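Local coordinates for galacto-N-biose/lacto-N-biose I transporter substrate-binding protein (Bifidobacterium longum, PDB 2Z8F) that binds galacto-N-biose and lacto-N-biose I, and here lacto-N-tetraose, as the solute-binding component of a bifidobacterial ABC transporter, at residues Val292-Asn297 / Glu303-Leu308; Lys63-Asp68 / Asp76-Gly81; Gly111-Val116 / Tyr123-Asp128; Ala83-Val88 / Gly92-Val97. All blocks are in the same frame, centred on the assembly; numbering follows the deposited sequence.

Interaction 1 (Val292-Asn297 / Glu303-Leu308); sequences VAVLKN and EAMEFL. With ZN (zinc ion), chain E.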
loop_
_atom_site.group_PDB
_atom_site.type_symbol
_atom_site.label_atom_id
_atom_site.label_comp_id
_atom_site.label_asym_id
_atom_site.label_seq_id
_atom_site.Cartn_x
_atom_site.Cartn_y
_atom_site.Cartn_z
ATOM N N VAL A 292 11.809 -0.674 -5.260
ATOM C CA VAL A 292 12.290 -0.033 -6.483
ATOM C C VAL A 292 13.076 -1.118 -7.222
ATOM O O VAL A 292 13.950 -1.796 -6.638
ATOM C CB VAL A 292 13.129 1.235 -6.202
ATOM C CG1 VAL A 292 13.638 1.830 -7.518
ATOM C CG2 VAL A 292 12.308 2.246 -5.454
ATOM N N ALA A 293 12.699 -1.354 -8.468
ATOM C CA ALA A 293 13.298 -2.428 -9.261
ATOM C C ALA A 293 14.225 -1.881 -10.326
ATOM O O ALA A 293 14.064 -0.741 -10.789
ATOM C CB ALA A 293 12.200 -3.279 -9.925
ATOM N N VAL A 294 15.198 -2.705 -10.715
ATOM C CA VAL A 294 16.090 -2.388 -11.828
ATOM C C VAL A 294 15.463 -2.984 -13.081
ATOM O O VAL A 294 15.092 -4.167 -13.085
ATOM C CB VAL A 294 17.521 -2.955 -11.611
ATOM C CG1 VAL A 294 18.424 -2.573 -12.793
ATOM C CG2 VAL A 294 18.108 -2.412 -10.292
ATOM N N LEU A 295 15.311 -2.170 -14.123
ATOM C CA LEU A 295 14.586 -2.599 -15.322
ATOM C C LEU A 295 15.497 -3.318 -16.320
ATOM O O LEU A 295 16.718 -3.191 -16.256
ATOM C CB LEU A 295 13.856 -1.411 -15.966
ATOM C CG LEU A 295 12.781 -0.768 -15.078
ATOM C CD1 LEU A 295 11.913 0.197 -15.871
ATOM C CD2 LEU A 295 11.906 -1.853 -14.388
ATOM N N LYS A 296 14.869 -4.065 -17.228
ATOM C CA LYS A 296 15.525 -5.025 -18.124
ATOM C C LYS A 296 16.850 -4.601 -18.763
ATOM O O LYS A 296 17.856 -5.311 -18.637
ATOM C CB LYS A 296 14.535 -5.458 -19.207
ATOM C CG LYS A 296 15.040 -6.527 -20.155
ATOM C CD LYS A 296 14.078 -6.674 -21.324
ATOM C CE LYS A 296 14.743 -7.365 -22.494
ATOM N NZ LYS A 296 15.028 -8.805 -22.206
ATOM N N ASN A 297 16.840 -3.464 -19.435
ATOM C CA ASN A 297 17.989 -3.043 -20.217
ATOM C C ASN A 297 18.772 -1.876 -19.593
ATOM O O ASN A 297 19.449 -1.119 -20.309
ATOM C CB ASN A 297 17.546 -2.679 -21.633
ATOM C CG ASN A 297 16.853 -3.836 -22.365
ATOM O OD1 ASN A 297 15.715 -3.691 -22.806
ATOM N ND2 ASN A 297 17.541 -4.966 -22.511
ATOM N N GLU A 303 25.578 0.379 -10.157
ATOM C CA GLU A 303 25.473 1.731 -9.640
ATOM C C GLU A 303 24.023 2.142 -9.353
ATOM O O GLU A 303 23.759 2.884 -8.418
ATOM C CB GLU A 303 26.166 2.724 -10.584
ATOM C CG GLU A 303 27.661 2.473 -10.750
ATOM C CD GLU A 303 27.955 1.390 -11.767
ATOM O OE1 GLU A 303 27.269 1.346 -12.829
ATOM O OE2 GLU A 303 28.880 0.557 -11.523
ATOM N N ALA A 304 23.074 1.656 -10.149
ATOM C CA ALA A 304 21.685 1.813 -9.800
ATOM C C ALA A 304 21.397 1.296 -8.390
ATOM O O ALA A 304 20.727 1.960 -7.596
ATOM C CB ALA A 304 20.787 1.120 -10.831
ATOM N N MET A 305 21.913 0.107 -8.076
ATOM C CA MET A 305 21.674 -0.497 -6.770
ATOM C C MET A 305 22.455 0.184 -5.641
ATOM O O MET A 305 21.968 0.311 -4.512
ATOM C CB MET A 305 21.991 -1.991 -6.840
ATOM C CG MET A 305 20.980 -2.749 -7.724
ATOM S SD MET A 305 19.432 -3.031 -6.843
ATOM C CE MET A 305 19.851 -4.441 -5.778
ATOM N N GLU A 306 23.646 0.676 -5.971
ATOM C CA GLU A 306 24.448 1.446 -5.023
ATOM C C GLU A 306 23.677 2.690 -4.540
ATOM O O GLU A 306 23.517 2.945 -3.337
ATOM C CB GLU A 306 25.750 1.867 -5.705
ATOM C CG GLU A 306 26.592 2.868 -4.896
ATOM C CD GLU A 306 27.276 2.293 -3.653
ATOM O OE1 GLU A 306 27.012 1.144 -3.222
ATOM O OE2 GLU A 306 28.090 3.049 -3.082
ATOM N N PHE A 307 23.193 3.454 -5.513
ATOM C CA PHE A 307 22.344 4.602 -5.211
ATOM C C PHE A 307 21.081 4.191 -4.466
ATOM O O PHE A 307 20.733 4.810 -3.464
ATOM C CB PHE A 307 21.981 5.412 -6.478
ATOM C CG PHE A 307 20.712 6.218 -6.304
ATOM C CD1 PHE A 307 20.736 7.426 -5.599
ATOM C CD2 PHE A 307 19.474 5.752 -6.796
ATOM C CE1 PHE A 307 19.574 8.169 -5.371
ATOM C CE2 PHE A 307 18.309 6.494 -6.583
ATOM C CZ PHE A 307 18.352 7.715 -5.853
ATOM N N LEU A 308 20.413 3.129 -4.940
ATOM C CA LEU A 308 19.143 2.721 -4.352
ATOM C C LEU A 308 19.277 2.369 -2.872
ATOM O O LEU A 308 18.422 2.730 -2.065
ATOM C CB LEU A 308 18.547 1.524 -5.095
ATOM C CG LEU A 308 17.141 1.130 -4.618
ATOM C CD1 LEU A 308 16.144 2.344 -4.620
ATOM C CD2 LEU A 308 16.674 0.028 -5.553
HETATM ZN ZN ZN E . 27.972 0.715 -14.485
#

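Interaction 2 (Lys63-Asp68 / Asp76-Gly81); sequences KKLETD and DLAQVG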
loop_
_atom_site.group_PDB
_atom_site.type_symbol
_atom_site.label_atom_id
_atom_site.label_comp_id
_atom_site.label_asym_id
_atom_site.label_seq_id
_atom_site.Cartn_x
_atom_site.Cartn_y
_atom_site.Cartn_z
ATOM N N LYS A 63 2.101 0.252 -16.606
ATOM C CA LYS A 63 1.721 0.270 -18.019
ATOM C C LYS A 63 2.692 1.142 -18.828
ATOM O O LYS A 63 3.146 0.731 -19.904
ATOM C CB LYS A 63 0.291 0.782 -18.166
ATOM C CG LYS A 63 -0.748 -0.082 -17.446
ATOM C CD LYS A 63 -2.150 0.517 -17.570
ATOM C CE LYS A 63 -3.227 -0.487 -17.158
ATOM N NZ LYS A 63 -3.239 -0.720 -15.675
ATOM N N LYS A 64 3.037 2.316 -18.299
ATOM C CA LYS A 64 4.066 3.160 -18.923
ATOM C C LYS A 64 5.426 2.456 -18.957
ATOM O O LYS A 64 6.136 2.523 -19.963
ATOM C CB LYS A 64 4.192 4.534 -18.246
ATOM C CG LYS A 64 5.256 5.452 -18.933
ATOM C CD LYS A 64 5.459 6.803 -18.223
ATOM C CE LYS A 64 6.715 7.555 -18.724
ATOM N NZ LYS A 64 6.836 7.578 -20.223
ATOM N N LEU A 65 5.792 1.790 -17.862
ATOM C CA LEU A 65 7.057 1.053 -17.797
ATOM C C LEU A 65 7.104 -0.022 -18.880
ATOM O O LEU A 65 8.130 -0.209 -19.518
ATOM C CB LEU A 65 7.258 0.412 -16.412
ATOM C CG LEU A 65 7.495 1.353 -15.235
ATOM C CD1 LEU A 65 7.712 0.537 -13.971
ATOM C CD2 LEU A 65 8.712 2.206 -15.487
ATOM N N GLU A 66 5.983 -0.708 -19.099
ATOM C CA GLU A 66 5.913 -1.738 -20.131
ATOM C C GLU A 66 6.182 -1.169 -21.521
ATOM O O GLU A 66 6.994 -1.710 -22.274
ATOM C CB GLU A 66 4.557 -2.444 -20.109
ATOM C CG GLU A 66 4.515 -3.609 -21.076
ATOM C CD GLU A 66 3.302 -4.499 -20.897
ATOM O OE1 GLU A 66 2.557 -4.338 -19.913
ATOM O OE2 GLU A 66 3.102 -5.368 -21.765
ATOM N N THR A 67 5.493 -0.075 -21.825
ATOM C CA THR A 67 5.654 0.667 -23.081
ATOM C C THR A 67 7.092 1.134 -23.274
ATOM O O THR A 67 7.684 0.948 -24.353
ATOM C CB THR A 67 4.709 1.889 -23.091
ATOM O OG1 THR A 67 3.350 1.436 -23.015
ATOM C CG2 THR A 67 4.884 2.701 -24.366
ATOM N N ASP A 68 7.654 1.731 -22.224
ATOM C CA ASP A 68 9.000 2.292 -22.286
ATOM C C ASP A 68 10.109 1.240 -22.375
ATOM O O ASP A 68 11.099 1.449 -23.084
ATOM C CB ASP A 68 9.244 3.250 -21.116
ATOM C CG ASP A 68 8.428 4.542 -21.218
ATOM O OD1 ASP A 68 7.764 4.794 -22.247
ATOM O OD2 ASP A 68 8.440 5.312 -20.247
ATOM N N ASP A 76 16.375 3.447 -15.466
ATOM C CA ASP A 76 17.139 2.356 -14.829
ATOM C C ASP A 76 16.399 1.748 -13.646
ATOM O O ASP A 76 16.407 0.517 -13.477
ATOM C CB ASP A 76 18.501 2.880 -14.366
ATOM C CG ASP A 76 19.319 3.386 -15.520
ATOM O OD1 ASP A 76 19.919 2.549 -16.225
ATOM O OD2 ASP A 76 19.319 4.630 -15.742
ATOM N N LEU A 77 15.760 2.620 -12.865
ATOM C CA LEU A 77 15.106 2.276 -11.612
ATOM C C LEU A 77 13.674 2.758 -11.658
ATOM O O LEU A 77 13.403 3.880 -12.115
ATOM C CB LEU A 77 15.804 2.983 -10.444
ATOM C CG LEU A 77 17.198 2.496 -10.046
ATOM C CD1 LEU A 77 17.867 3.456 -9.083
ATOM C CD2 LEU A 77 17.085 1.079 -9.409
ATOM N N ALA A 78 12.755 1.944 -11.155
ATOM C CA ALA A 78 11.349 2.349 -11.106
ATOM C C ALA A 78 10.646 1.784 -9.890
ATOM O O ALA A 78 10.834 0.601 -9.548
ATOM C CB ALA A 78 10.623 1.892 -12.378
ATOM N N GLN A 79 9.805 2.595 -9.258
ATOM C CA GLN A 79 8.998 2.095 -8.141
ATOM C C GLN A 79 8.058 0.996 -8.654
ATOM O O GLN A 79 7.371 1.190 -9.652
ATOM C CB GLN A 79 8.176 3.226 -7.518
ATOM C CG GLN A 79 7.317 2.752 -6.349
ATOM C CD GLN A 79 6.617 3.884 -5.652
ATOM O OE1 GLN A 79 6.998 5.056 -5.794
ATOM N NE2 GLN A 79 5.588 3.551 -4.878
ATOM N N VAL A 80 8.034 -0.150 -7.968
ATOM C CA VAL A 80 7.177 -1.256 -8.379
ATOM C C VAL A 80 6.629 -1.826 -7.079
ATOM O O VAL A 80 7.407 -2.194 -6.183
ATOM C CB VAL A 80 7.985 -2.347 -9.119
ATOM C CG1 VAL A 80 7.122 -3.593 -9.380
ATOM C CG2 VAL A 80 8.552 -1.792 -10.431
ATOM N N GLY A 81 5.302 -1.867 -6.969
ATOM C CA GLY A 81 4.667 -2.327 -5.737
ATOM C C GLY A 81 5.027 -3.786 -5.556
ATOM O O GLY A 81 5.256 -4.485 -6.542
#

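Interaction 3 (Gly111-Val116 / Tyr123-Asp128); sequences GPYSLV and YGLPQD. With GAL (beta-D-galactopyranose), chain C.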
loop_
_atom_site.group_PDB
_atom_site.type_symbol
_atom_site.label_atom_id
_atom_site.label_comp_id
_atom_site.label_asym_id
_atom_site.label_seq_id
_atom_site.Cartn_x
_atom_site.Cartn_y
_atom_site.Cartn_z
ATOM N N GLY A 111 11.510 -9.685 5.648
ATOM C CA GLY A 111 10.216 -9.842 4.958
ATOM C C GLY A 111 10.200 -9.050 3.663
ATOM O O GLY A 111 10.140 -9.620 2.565
ATOM N N PRO A 112 10.249 -7.708 3.776
ATOM C CA PRO A 112 10.340 -6.887 2.573
ATOM C C PRO A 112 11.438 -7.323 1.598
ATOM O O PRO A 112 11.214 -7.312 0.386
ATOM C CB PRO A 112 10.610 -5.486 3.141
ATOM C CG PRO A 112 9.936 -5.472 4.432
ATOM C CD PRO A 112 10.148 -6.891 4.990
ATOM N N TYR A 113 12.621 -7.706 2.100
ATOM C CA TYR A 113 13.684 -8.152 1.211
ATOM C C TYR A 113 13.248 -9.377 0.374
ATOM O O TYR A 113 13.508 -9.448 -0.818
ATOM C CB TYR A 113 14.984 -8.419 1.991
ATOM C CG TYR A 113 16.128 -8.755 1.069
ATOM C CD1 TYR A 113 16.843 -7.747 0.405
ATOM C CD2 TYR A 113 16.470 -10.083 0.808
ATOM C CE1 TYR A 113 17.894 -8.058 -0.458
ATOM C CE2 TYR A 113 17.513 -10.403 -0.070
ATOM C CZ TYR A 113 18.222 -9.389 -0.686
ATOM O OH TYR A 113 19.248 -9.716 -1.539
ATOM N N SER A 114 12.561 -10.329 1.011
ATOM C CA SER A 114 12.052 -11.501 0.289
ATOM C C SER A 114 11.057 -11.141 -0.813
ATOM O O SER A 114 10.919 -11.881 -1.778
ATOM C CB SER A 114 11.453 -12.540 1.252
ATOM O OG SER A 114 10.184 -12.114 1.738
ATOM N N LEU A 115 10.407 -9.981 -0.689
ATOM C CA LEU A 115 9.408 -9.549 -1.664
ATOM C C LEU A 115 9.989 -8.900 -2.917
ATOM O O LEU A 115 9.247 -8.571 -3.839
ATOM C CB LEU A 115 8.389 -8.597 -1.020
ATOM C CG LEU A 115 7.696 -9.124 0.238
ATOM C CD1 LEU A 115 6.703 -8.097 0.756
ATOM C CD2 LEU A 115 6.997 -10.462 0.002
ATOM N N VAL A 116 11.305 -8.729 -2.960
ATOM C CA VAL A 116 11.961 -8.346 -4.215
ATOM C C VAL A 116 12.493 -9.541 -4.990
ATOM O O VAL A 116 13.154 -9.392 -6.011
ATOM C CB VAL A 116 13.058 -7.235 -4.025
ATOM C CG1 VAL A 116 12.473 -6.081 -3.269
ATOM C CG2 VAL A 116 14.309 -7.780 -3.314
ATOM N N TYR A 123 15.379 -8.546 -7.742
ATOM C CA TYR A 123 15.109 -7.637 -8.861
ATOM C C TYR A 123 15.139 -6.177 -8.460
ATOM O O TYR A 123 14.791 -5.305 -9.259
ATOM C CB TYR A 123 13.809 -8.028 -9.598
ATOM C CG TYR A 123 13.972 -9.373 -10.260
ATOM C CD1 TYR A 123 14.569 -9.480 -11.523
ATOM C CD2 TYR A 123 13.585 -10.549 -9.602
ATOM C CE1 TYR A 123 14.751 -10.731 -12.129
ATOM C CE2 TYR A 123 13.774 -11.802 -10.202
ATOM C CZ TYR A 123 14.352 -11.876 -11.454
ATOM O OH TYR A 123 14.551 -13.099 -12.054
ATOM N N GLY A 124 15.601 -5.927 -7.241
ATOM C CA GLY A 124 15.771 -4.549 -6.732
ATOM C C GLY A 124 15.933 -4.530 -5.228
ATOM O O GLY A 124 16.490 -5.473 -4.631
ATOM N N LEU A 125 15.447 -3.467 -4.594
ATOM C CA LEU A 125 15.482 -3.386 -3.148
ATOM C C LEU A 125 14.153 -2.892 -2.591
ATOM O O LEU A 125 13.492 -2.049 -3.235
ATOM C CB LEU A 125 16.631 -2.486 -2.656
ATOM C CG LEU A 125 18.054 -2.929 -2.959
ATOM C CD1 LEU A 125 19.028 -1.833 -2.565
ATOM C CD2 LEU A 125 18.376 -4.212 -2.201
ATOM N N PRO A 126 13.750 -3.389 -1.401
ATOM C CA PRO A 126 12.475 -2.980 -0.840
ATOM C C PRO A 126 12.557 -1.552 -0.326
ATOM O O PRO A 126 13.633 -1.117 0.138
ATOM C CB PRO A 126 12.277 -3.969 0.320
ATOM C CG PRO A 126 13.693 -4.176 0.836
ATOM C CD PRO A 126 14.459 -4.330 -0.492
ATOM N N GLN A 127 11.430 -0.845 -0.344
ATOM C CA GLN A 127 11.437 0.566 0.065
ATOM C C GLN A 127 10.562 0.836 1.289
ATOM O O GLN A 127 10.993 1.522 2.225
ATOM C CB GLN A 127 11.076 1.486 -1.115
ATOM C CG GLN A 127 11.175 2.963 -0.743
ATOM C CD GLN A 127 10.972 3.861 -1.960
ATOM O OE1 GLN A 127 9.822 4.126 -2.361
ATOM N NE2 GLN A 127 12.082 4.302 -2.576
ATOM N N ASP A 128 9.334 0.299 1.291
ATOM C CA ASP A 128 8.392 0.590 2.387
ATOM C C ASP A 128 7.400 -0.558 2.586
ATOM O O ASP A 128 7.338 -1.473 1.756
ATOM C CB ASP A 128 7.618 1.895 2.120
ATOM C CG ASP A 128 6.693 1.797 0.906
ATOM O OD1 ASP A 128 7.146 1.359 -0.187
ATOM O OD2 ASP A 128 5.504 2.137 1.073
HETATM C C1 GAL C . 1.204 3.832 -2.387
HETATM C C2 GAL C . 2.271 2.742 -2.407
HETATM C C3 GAL C . 3.183 2.921 -1.204
HETATM C C4 GAL C . 3.761 4.350 -1.178
HETATM C C5 GAL C . 2.628 5.380 -1.204
HETATM C C6 GAL C . 3.134 6.818 -1.312
HETATM O O2 GAL C . 1.629 1.479 -2.305
HETATM O O3 GAL C . 4.194 1.953 -1.288
HETATM O O4 GAL C . 4.605 4.454 -2.291
HETATM O O5 GAL C . 1.795 5.144 -2.335
HETATM O O6 GAL C . 2.075 7.707 -1.019
#

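Interaction 4 (Ala83-Val88 / Gly92-Val97); sequences AELPEV and GLLQDV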
loop_
_atom_site.group_PDB
_atom_site.type_symbol
_atom_site.label_atom_id
_atom_site.label_comp_id
_atom_site.label_asym_id
_atom_site.label_seq_id
_atom_site.Cartn_x
_atom_site.Cartn_y
_atom_site.Cartn_z
ATOM N N ALA A 83 3.021 -6.059 -4.873
ATOM C CA ALA A 83 1.903 -6.708 -5.581
ATOM C C ALA A 83 2.057 -6.687 -7.086
ATOM O O ALA A 83 1.421 -7.484 -7.796
ATOM C CB ALA A 83 0.596 -6.068 -5.201
ATOM N N GLU A 84 2.872 -5.749 -7.578
ATOM C CA GLU A 84 3.099 -5.571 -9.006
ATOM C C GLU A 84 4.317 -6.333 -9.517
ATOM O O GLU A 84 4.457 -6.535 -10.721
ATOM C CB GLU A 84 3.337 -4.091 -9.315
ATOM C CG GLU A 84 2.109 -3.217 -9.093
ATOM C CD GLU A 84 2.337 -1.725 -9.371
ATOM O OE1 GLU A 84 3.427 -1.188 -9.034
ATOM O OE2 GLU A 84 1.391 -1.080 -9.898
ATOM N N LEU A 85 5.223 -6.701 -8.612
ATOM C CA LEU A 85 6.516 -7.250 -9.034
ATOM C C LEU A 85 6.403 -8.575 -9.803
ATOM O O LEU A 85 7.036 -8.736 -10.846
ATOM C CB LEU A 85 7.493 -7.328 -7.845
ATOM C CG LEU A 85 8.981 -7.509 -8.151
ATOM C CD1 LEU A 85 9.785 -6.670 -7.173
ATOM C CD2 LEU A 85 9.430 -8.960 -8.058
ATOM N N PRO A 86 5.575 -9.521 -9.310
ATOM C CA PRO A 86 5.414 -10.765 -10.090
ATOM C C PRO A 86 4.877 -10.487 -11.503
ATOM O O PRO A 86 5.335 -11.086 -12.473
ATOM C CB PRO A 86 4.443 -11.593 -9.218
ATOM C CG PRO A 86 4.664 -11.083 -7.816
ATOM C CD PRO A 86 4.786 -9.568 -8.065
ATOM N N GLU A 87 3.974 -9.526 -11.623
ATOM C CA GLU A 87 3.395 -9.173 -12.918
ATOM C C GLU A 87 4.451 -8.623 -13.881
ATOM O O GLU A 87 4.572 -9.073 -15.016
ATOM C CB GLU A 87 2.301 -8.145 -12.703
ATOM C CG GLU A 87 1.511 -7.794 -13.961
ATOM C CD GLU A 87 0.190 -7.096 -13.642
ATOM O OE1 GLU A 87 -0.376 -7.273 -12.534
ATOM O OE2 GLU A 87 -0.280 -6.365 -14.505
ATOM N N VAL A 88 5.237 -7.652 -13.420
ATOM C CA VAL A 88 6.211 -7.057 -14.314
ATOM C C VAL A 88 7.384 -7.999 -14.587
ATOM O O VAL A 88 7.995 -7.929 -15.647
ATOM C CB VAL A 88 6.663 -5.644 -13.855
ATOM C CG1 VAL A 88 5.484 -4.681 -13.898
ATOM C CG2 VAL A 88 7.319 -5.678 -12.476
ATOM N N GLY A 92 8.627 -9.723 -18.391
ATOM C CA GLY A 92 10.037 -9.619 -18.813
ATOM C C GLY A 92 10.622 -8.218 -18.708
ATOM O O GLY A 92 11.550 -7.863 -19.451
ATOM N N LEU A 93 10.104 -7.417 -17.777
ATOM C CA LEU A 93 10.518 -6.015 -17.660
ATOM C C LEU A 93 11.673 -5.754 -16.674
ATOM O O LEU A 93 12.187 -4.630 -16.604
ATOM C CB LEU A 93 9.323 -5.129 -17.289
ATOM C CG LEU A 93 8.053 -5.277 -18.140
ATOM C CD1 LEU A 93 6.999 -4.339 -17.572
ATOM C CD2 LEU A 93 8.339 -4.969 -19.625
ATOM N N LEU A 94 12.065 -6.778 -15.921
ATOM C CA LEU A 94 13.066 -6.610 -14.866
ATOM C C LEU A 94 14.425 -7.192 -15.216
ATOM O O LEU A 94 14.540 -8.037 -16.109
ATOM C CB LEU A 94 12.569 -7.261 -13.566
ATOM C CG LEU A 94 11.160 -6.840 -13.127
ATOM C CD1 LEU A 94 10.805 -7.430 -11.786
ATOM C CD2 LEU A 94 11.034 -5.312 -13.069
ATOM N N GLN A 95 15.440 -6.743 -14.479
ATOM C CA GLN A 95 16.799 -7.269 -14.571
ATOM C C GLN A 95 17.213 -7.951 -13.268
ATOM O O GLN A 95 17.082 -7.373 -12.192
ATOM C CB GLN A 95 17.776 -6.126 -14.863
ATOM C CG GLN A 95 19.162 -6.651 -15.127
ATOM C CD GLN A 95 20.160 -5.602 -15.594
ATOM O OE1 GLN A 95 21.349 -5.773 -15.386
ATOM N NE2 GLN A 95 19.688 -4.536 -16.239
ATOM N N ASP A 96 17.697 -9.191 -13.374
ATOM C CA ASP A 96 18.231 -9.938 -12.242
ATOM C C ASP A 96 19.445 -9.197 -11.679
ATOM O O ASP A 96 20.439 -9.017 -12.384
ATOM C CB ASP A 96 18.638 -11.334 -12.746
ATOM C CG ASP A 96 19.315 -12.186 -11.688
ATOM O OD1 ASP A 96 19.594 -11.684 -10.591
ATOM O OD2 ASP A 96 19.606 -13.379 -11.990
ATOM N N VAL A 97 19.333 -8.730 -10.441
ATOM C CA VAL A 97 20.419 -7.996 -9.765
ATOM C C VAL A 97 20.814 -8.698 -8.469
ATOM O O VAL A 97 21.257 -8.067 -7.493
ATOM C CB VAL A 97 20.057 -6.512 -9.496
ATOM C CG1 VAL A 97 20.082 -5.702 -10.795
ATOM C CG2 VAL A 97 18.701 -6.373 -8.805
#

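Interaction 1 (Val292-Asn297 / Glu303-Leu308)
Val-292 and Val-294, on one side of strand 290-294, pack against Leu-308, Ala-304 and Met-305 of helix 301-311, in the helix-on-sheet layering of a solute-binding protein lobe. Strand and helix segments run nearly antiparallel, at 166°, with axes 9.5 Å apart. Val-292 is gripped along its whole length by the fork of Leu-308. Its CB touches Leu-308 CD1 at 3.6 Å and also meets CD2; CG1 leans on both methyls of the fork, while CG2 touches CD1 alone. Leu-308 holds its CG opposite the backbone N (chi1 -174°), which brings CD2 within 3.5 Å of the carbonyl O of Val-292. Two residues on, Val-294 sends CG2 over the thioether of Met-305, 3.7 Å from SD, with Ala-304 CB a looser neighbour. The side chains that meet are all apolar, and no hydrogen bond crosses the interface. Leu-77 of the adjacent strand packs against both valines and Ala-304, extending the same core. The outer end of the helix segment has a different chemistry: Glu-303, with Asp-12 and His-300, binds a zinc ion. OE1 of Glu-303 lies 1.9 Å from the zinc, whereas its OE2 stays 3.1 Å away.

Interaction 2 (Lys63-Asp68 / Asp76-Gly81)
A beta-alpha-beta crossover brings Leu-65 of helix 61-71 onto Ala-78 of strand 77-81: the chain leaves strand 47-53, passes through this helix and re-enters the sheet parallel to it, with strand 16-22 between the two. The helix and strand segments cross at -139°, and Leu-65 and Ala-78 form their nearest backbone pair. Leu-65 straddles the single methyl of Ala-78 with its fork, CD1 at 3.6 Å and CD2 at 3.7 Å from Ala-78 CB. With CG set opposite the carbonyl carbon (chi1 -68°), the leucine reaches down to the sheet, where CD1 also lies near Val-80 CG2, at 4.3 Å. Met-21 and Leu-295 touch the same leucine. Two polar pairings lie within the helix segment itself, away from the strand. Lys-64 NZ meets Asp-68 OD2 one turn later in a 2.8 Å salt bridge, using the syn lone pair of the carboxylate. Lys-63 O accepts both Thr-67 N and Thr-67 OG1, which come from opposite faces of its carbonyl plane; the hydroxyl bond, 3.2 Å from OG1 to that O, is the longer. On the strand, Gln-79 turns its amide away from the helix into the glycan pocket, where OE1 accepts from Arg-23 N, and NE2 bonds to Ser-290 OG and to O4 of the bound galactose. The chemistry therefore divides across the strand: methyl packing alone joins it to the helix, while its glutamine serves the sugar.

Interaction 3 (Gly111-Val116 / Tyr123-Asp128)
Immediately beside the short hairpin of strands 117-118 and 121-126, whose chain leads on to the sugar pocket, Val-116 lies across the backbone of Gly-124 to Pro-126. The hairpin pairing is carried one step further by Tyr-123 N, which donates to Val-116 O at 2.9 Å; the bond is bent, 142° at the hydrogen. Val-116 CG1 rests 3.5 Å from Pro-126 N and touches the proline ring at CD. CG2, placed between the backbone N and carbonyl carbon, comes to 3.4 Å from Gly-124 O, a buried carbonyl for which the model contains no hydrogen-bond partner. Replacing Val-116 by an alanine would remove both methyls and would probably leave a gap over this backbone, with the Pro-126 ring less firmly held. At its CB corner Pro-126 packs against Pro-112, with Pro-126 CB 3.6 Å from Pro-112 CB. Leu-125 CD2 meets the edge of the Tyr-113 ring near its plane, 4.2 Å from CE1. At the end of the segment Asp-128 enters the pocket: its OD2 accepts from O3 of galactose at 2.7 Å, and OD1 takes the backbone N of Ser-290. Strand 121-126 thus has helix 110-114 packed on Pro-126, strand 290-294 bonded alongside it, and helix 301-311 against Leu-125.

Interaction 4 (Ala83-Val88 / Gly92-Val97)
The flat group of this contact is the carbonyl of Val-88, around which Gly-92, Leu-93 and Leu-94 gather. Leu-93 N meets its oxygen head-on, nearly along the C=O axis, in a straight 3.0 Å hydrogen bond (162° at the hydrogen). Leu-94 CG stands over one face, 4.2 Å from Val-88 O. Off the other face lies Gly-92 N, close to that oxygen but too poorly angled to bond. Leu-93 CG, near the carbonyl plane, approaches the same oxygen to 3.6 Å. This geometry belongs to a Schellman motif ending helix 85-90: the bond from Leu-93 N is its long backward link, and Gly-92 supplies the positive phi of 73° that turns the chain out of the helix. The side chains then close over the last turns. Val-88 CG2 points at the fork of Leu-94, 3.8 Å from CD2, while Leu-93 CD1 meets a different part of the valine, 4.0 Å from both CB and CG1 of Val-88. Leu-94 CD1 reaches one turn back to Leu-85 CG at 4.1 Å, the two leucines crossing at about a right angle. With an alanine in place of Leu-94, Val-88 CG2 and Leu-85 would probably lose their shared apolar neighbour, opening a gap beside the helix. Beyond this pairing, Leu-94 also packs on Tyr-123 and Leu-295, and Leu-93 on Val-69 of helix 61-71.

How the interactions relate
Interactions 1, 2 and 3 all build on one mixed sheet, in which strand 290-294 runs between strands 77-81 and 121-126. Ala-293 N bonds to Ala-78 O, and Val-292 N to Leu-125 O. Interactions 1 and 2 are buried helix-on-sheet contacts made by apolar side chains, with no hydrogen bond across them; interaction 3, also buried, adds a backbone bond. Interaction 4 differs, being a helix end and the loop after it: it reaches the surface at Gly-92 and depends on a backbone cap. That loop joins interaction 1 through Lys-296 N and Leu-93 O. Polar work lies at the margins, zinc at interaction 1 and galactose at interactions 2 and 3.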